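Long-range contact in salmonella plasmid virulence: SpvB (Salmonella typhimurium, PDB 6P0X), which probably transfers ADP-ribose from NAD(+) to an arginine of host actin, this chain being its N-terminal domain: residues 172-183 and 216-227. Numbering follows the deposited sequence.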
# COMPACT_ATOMS: atom_id res chain seq x y z
N GLU A 172 5.87 -0.21 -2.01
CA GLU A 172 5.72 0.76 -3.07
C GLU A 172 6.25 0.27 -4.41
O GLU A 172 5.71 0.65 -5.45
CB GLU A 172 6.41 2.08 -2.70
CG GLU A 172 5.82 3.30 -3.39
CD GLU A 172 6.38 4.60 -2.85
OE1 GLU A 172 7.22 4.55 -1.93
OE2 GLU A 172 5.98 5.67 -3.35
N GLU A 173 7.30 -0.56 -4.41
CA GLU A 173 7.74 -1.12 -5.68
C GLU A 173 8.39 -2.47 -5.45
O GLU A 173 9.10 -2.67 -4.47
CB GLU A 173 8.72 -0.19 -6.41
CG GLU A 173 9.19 -0.73 -7.75
CD GLU A 173 10.24 0.14 -8.41
OE1 GLU A 173 10.65 -0.19 -9.54
OE2 GLU A 173 10.66 1.14 -7.80
N SER A 174 8.13 -3.41 -6.36
CA SER A 174 8.73 -4.73 -6.33
C SER A 174 9.35 -5.03 -7.68
O SER A 174 8.81 -4.65 -8.72
CB SER A 174 7.69 -5.81 -6.00
OG SER A 174 6.97 -5.46 -4.83
N VAL A 175 10.50 -5.71 -7.67
CA VAL A 175 11.21 -6.07 -8.89
C VAL A 175 11.73 -7.49 -8.77
O VAL A 175 12.19 -7.91 -7.70
CB VAL A 175 12.36 -5.08 -9.21
CG1 VAL A 175 13.51 -5.22 -8.22
CG2 VAL A 175 12.85 -5.29 -10.64
N THR A 176 11.62 -8.25 -9.86
CA THR A 176 12.15 -9.59 -9.97
C THR A 176 13.58 -9.55 -10.50
O THR A 176 14.03 -8.52 -11.02
CB THR A 176 11.28 -10.43 -10.90
OG1 THR A 176 11.37 -9.93 -12.24
CG2 THR A 176 9.83 -10.41 -10.44
N PRO A 177 14.33 -10.64 -10.36
CA PRO A 177 15.65 -10.69 -11.02
C PRO A 177 15.59 -10.50 -12.52
O PRO A 177 16.60 -10.09 -13.11
CB PRO A 177 16.17 -12.09 -10.65
CG PRO A 177 15.48 -12.42 -9.38
CD PRO A 177 14.12 -11.78 -9.45
N ALA A 178 14.46 -10.77 -13.16
CA ALA A 178 14.33 -10.63 -14.60
C ALA A 178 13.97 -9.21 -15.03
O ALA A 178 13.86 -8.96 -16.24
CB ALA A 178 13.28 -11.61 -15.14
N GLY A 179 13.79 -8.29 -14.09
CA GLY A 179 13.48 -6.92 -14.44
C GLY A 179 12.01 -6.58 -14.56
O GLY A 179 11.67 -5.57 -15.19
N GLU A 180 11.13 -7.40 -14.00
CA GLU A 180 9.70 -7.13 -13.99
C GLU A 180 9.32 -6.37 -12.73
O GLU A 180 9.79 -6.69 -11.63
CB GLU A 180 8.90 -8.43 -14.09
CG GLU A 180 9.38 -9.35 -15.21
CD GLU A 180 9.09 -10.81 -14.92
OE1 GLU A 180 8.06 -11.32 -15.39
OE2 GLU A 180 9.90 -11.43 -14.20
N HIS A 181 8.48 -5.35 -12.88
CA HIS A 181 8.15 -4.45 -11.79
C HIS A 181 6.67 -4.47 -11.45
O HIS A 181 5.82 -4.80 -12.29
CB HIS A 181 8.57 -3.01 -12.12
CG HIS A 181 10.04 -2.83 -12.30
ND1 HIS A 181 10.81 -2.07 -11.43
CD2 HIS A 181 10.89 -3.29 -13.24
CE1 HIS A 181 12.07 -2.09 -11.83
NE2 HIS A 181 12.15 -2.82 -12.93
N ILE A 182 6.38 -4.13 -10.20
CA ILE A 182 5.04 -3.79 -9.74
C ILE A 182 5.14 -2.50 -8.93
O ILE A 182 5.98 -2.40 -8.03
CB ILE A 182 4.41 -4.90 -8.88
CG1 ILE A 182 4.29 -6.20 -9.66
CG2 ILE A 182 3.04 -4.48 -8.39
CD1 ILE A 182 3.80 -7.35 -8.81
N TYR A 183 4.30 -1.52 -9.26
CA TYR A 183 4.32 -0.21 -8.63
C TYR A 183 2.97 0.07 -7.98
O TYR A 183 1.94 0.01 -8.65
CB TYR A 183 4.68 0.88 -9.65
CG TYR A 183 4.58 2.30 -9.12
CD1 TYR A 183 5.30 2.69 -8.00
CD2 TYR A 183 3.79 3.24 -9.76
CE1 TYR A 183 5.22 3.99 -7.52
CE2 TYR A 183 3.71 4.54 -9.29
CZ TYR A 183 4.43 4.91 -8.17
OH TYR A 183 4.35 6.20 -7.69
N TYR A 216 1.66 -2.77 -13.26
CA TYR A 216 2.65 -3.81 -13.49
C TYR A 216 2.70 -4.13 -14.98
O TYR A 216 1.96 -3.54 -15.78
CB TYR A 216 2.36 -5.06 -12.65
CG TYR A 216 1.01 -5.71 -12.91
CD1 TYR A 216 -0.16 -5.15 -12.40
CD2 TYR A 216 0.91 -6.88 -13.64
CE1 TYR A 216 -1.39 -5.74 -12.62
CE2 TYR A 216 -0.32 -7.48 -13.87
CZ TYR A 216 -1.47 -6.91 -13.35
OH TYR A 216 -2.69 -7.50 -13.58
N GLY A 217 3.57 -5.06 -15.35
CA GLY A 217 3.78 -5.38 -16.74
C GLY A 217 4.47 -4.26 -17.48
O GLY A 217 3.96 -3.75 -18.48
N ASN A 218 5.64 -3.86 -16.98
CA ASN A 218 6.41 -2.81 -17.65
C ASN A 218 6.82 -3.28 -19.05
O ASN A 218 7.15 -4.45 -19.26
CB ASN A 218 7.64 -2.44 -16.83
CG ASN A 218 8.33 -3.65 -16.23
OD1 ASN A 218 7.81 -4.29 -15.32
ND2 ASN A 218 9.52 -3.96 -16.73
N ALA A 219 6.78 -2.34 -20.00
CA ALA A 219 7.02 -2.68 -21.40
C ALA A 219 8.41 -3.27 -21.61
O ALA A 219 8.56 -4.30 -22.27
CB ALA A 219 6.82 -1.44 -22.27
N THR A 220 9.43 -2.63 -21.05
CA THR A 220 10.79 -3.12 -21.22
C THR A 220 11.43 -3.44 -19.87
O THR A 220 11.20 -2.71 -18.89
CB THR A 220 11.66 -2.10 -21.97
OG1 THR A 220 11.63 -0.84 -21.27
CG2 THR A 220 11.14 -1.89 -23.38
N PRO A 221 12.22 -4.51 -19.79
CA PRO A 221 12.80 -4.89 -18.50
C PRO A 221 13.80 -3.87 -17.99
O PRO A 221 14.53 -3.24 -18.75
CB PRO A 221 13.49 -6.23 -18.81
CG PRO A 221 12.84 -6.72 -20.06
CD PRO A 221 12.51 -5.49 -20.84
N ALA A 222 13.82 -3.71 -16.67
CA ALA A 222 14.77 -2.83 -15.99
C ALA A 222 15.19 -3.49 -14.69
O ALA A 222 14.35 -3.88 -13.88
CB ALA A 222 14.16 -1.45 -15.72
N ALA A 223 16.51 -3.60 -14.48
CA ALA A 223 17.02 -4.33 -13.33
C ALA A 223 16.87 -3.53 -12.04
O ALA A 223 16.58 -4.10 -10.98
CB ALA A 223 18.49 -4.70 -13.55
N ASP A 224 17.04 -2.21 -12.10
CA ASP A 224 17.02 -1.37 -10.91
C ASP A 224 15.59 -0.94 -10.58
O ASP A 224 14.78 -0.69 -11.48
CB ASP A 224 17.89 -0.13 -11.10
CG ASP A 224 19.33 -0.47 -11.43
OD1 ASP A 224 19.89 -1.39 -10.79
OD2 ASP A 224 19.90 0.19 -12.32
N LEU A 225 15.30 -0.84 -9.29
CA LEU A 225 14.02 -0.29 -8.86
C LEU A 225 13.91 1.16 -9.33
O LEU A 225 14.83 1.96 -9.13
CB LEU A 225 13.89 -0.36 -7.34
CG LEU A 225 13.73 -1.75 -6.71
CD1 LEU A 225 14.21 -1.73 -5.27
CD2 LEU A 225 12.27 -2.18 -6.77
N TYR A 226 12.78 1.49 -9.96
CA TYR A 226 12.60 2.85 -10.47
C TYR A 226 12.67 3.88 -9.36
O TYR A 226 13.20 4.98 -9.55
CB TYR A 226 11.26 2.97 -11.20
CG TYR A 226 11.03 1.98 -12.32
CD1 TYR A 226 11.91 1.90 -13.40
CD2 TYR A 226 9.92 1.14 -12.32
CE1 TYR A 226 11.70 1.00 -14.43
CE2 TYR A 226 9.70 0.24 -13.35
CZ TYR A 226 10.59 0.17 -14.40
OH TYR A 226 10.36 -0.72 -15.42
N LEU A 227 12.16 3.54 -8.17
CA LEU A 227 12.08 4.52 -7.10
C LEU A 227 13.43 4.85 -6.49
O LEU A 227 13.51 5.76 -5.65
CB LEU A 227 11.12 4.01 -6.01
CG LEU A 227 9.66 3.91 -6.45
CD1 LEU A 227 8.80 3.32 -5.34
CD2 LEU A 227 9.13 5.27 -6.88
O HOH W 1 4.98 -6.75 -13.79
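Strands 172-175 and 181-183 form a hairpin closed by a type I turn from Thr176 to Gly179; strand 216-218 runs roughly antiparallel to strand 181-183, at 129°, before its chain wraps round the hairpin's end and one face. The His181 ring is held at both nitrogens and lies between two residues. Its CG is anti to the carbonyl carbon (chi1 -64°), which carries the ring in under the loop. There His181 NE2 donates to Ala222 O at 2.6 Å, the acceptor a little off the ring plane. His181 ND1 donates in plane to Glu173 OE1 at 2.7 Å. The Tyr226 ring stacks face to face on the imidazole, planes 22° apart, with CE2 over the rim near His181 ND1, and Val175 CG2 sits over the opposite face, near its rim. With both nitrogens donating, the histidine may well be protonated, the neighbouring carboxylate favouring that state.

Glu173, fully extended with CG anti to the backbone N, works like a two-pronged fork. The syn lone pair of Glu173 OE1 takes Tyr226 N at 2.7 Å, and that of OE2 takes Leu227 N at 2.9 Å; the anti lone pair of OE1 is left for the histidine. Glu173 and its neighbour Glu172 both face Leu148, a classic beta bulge within the antiparallel strands of this N-terminal SpvB domain. Leu225 CD2 packs against the Glu173 stem and Val175 CG1, and Leu227 CD1 against Glu172 CG; strand 146-149 backs both leucines.

At the turn, Gly179 O accepts from Asn218 ND2 and, nearly straight, from Ala222 N at 3.2 Å. Asn218 OD1 receives His181 N at 2.7 Å, tilted from the carbonyl plane. Further along, a water bridges His181 O to Gly217 N.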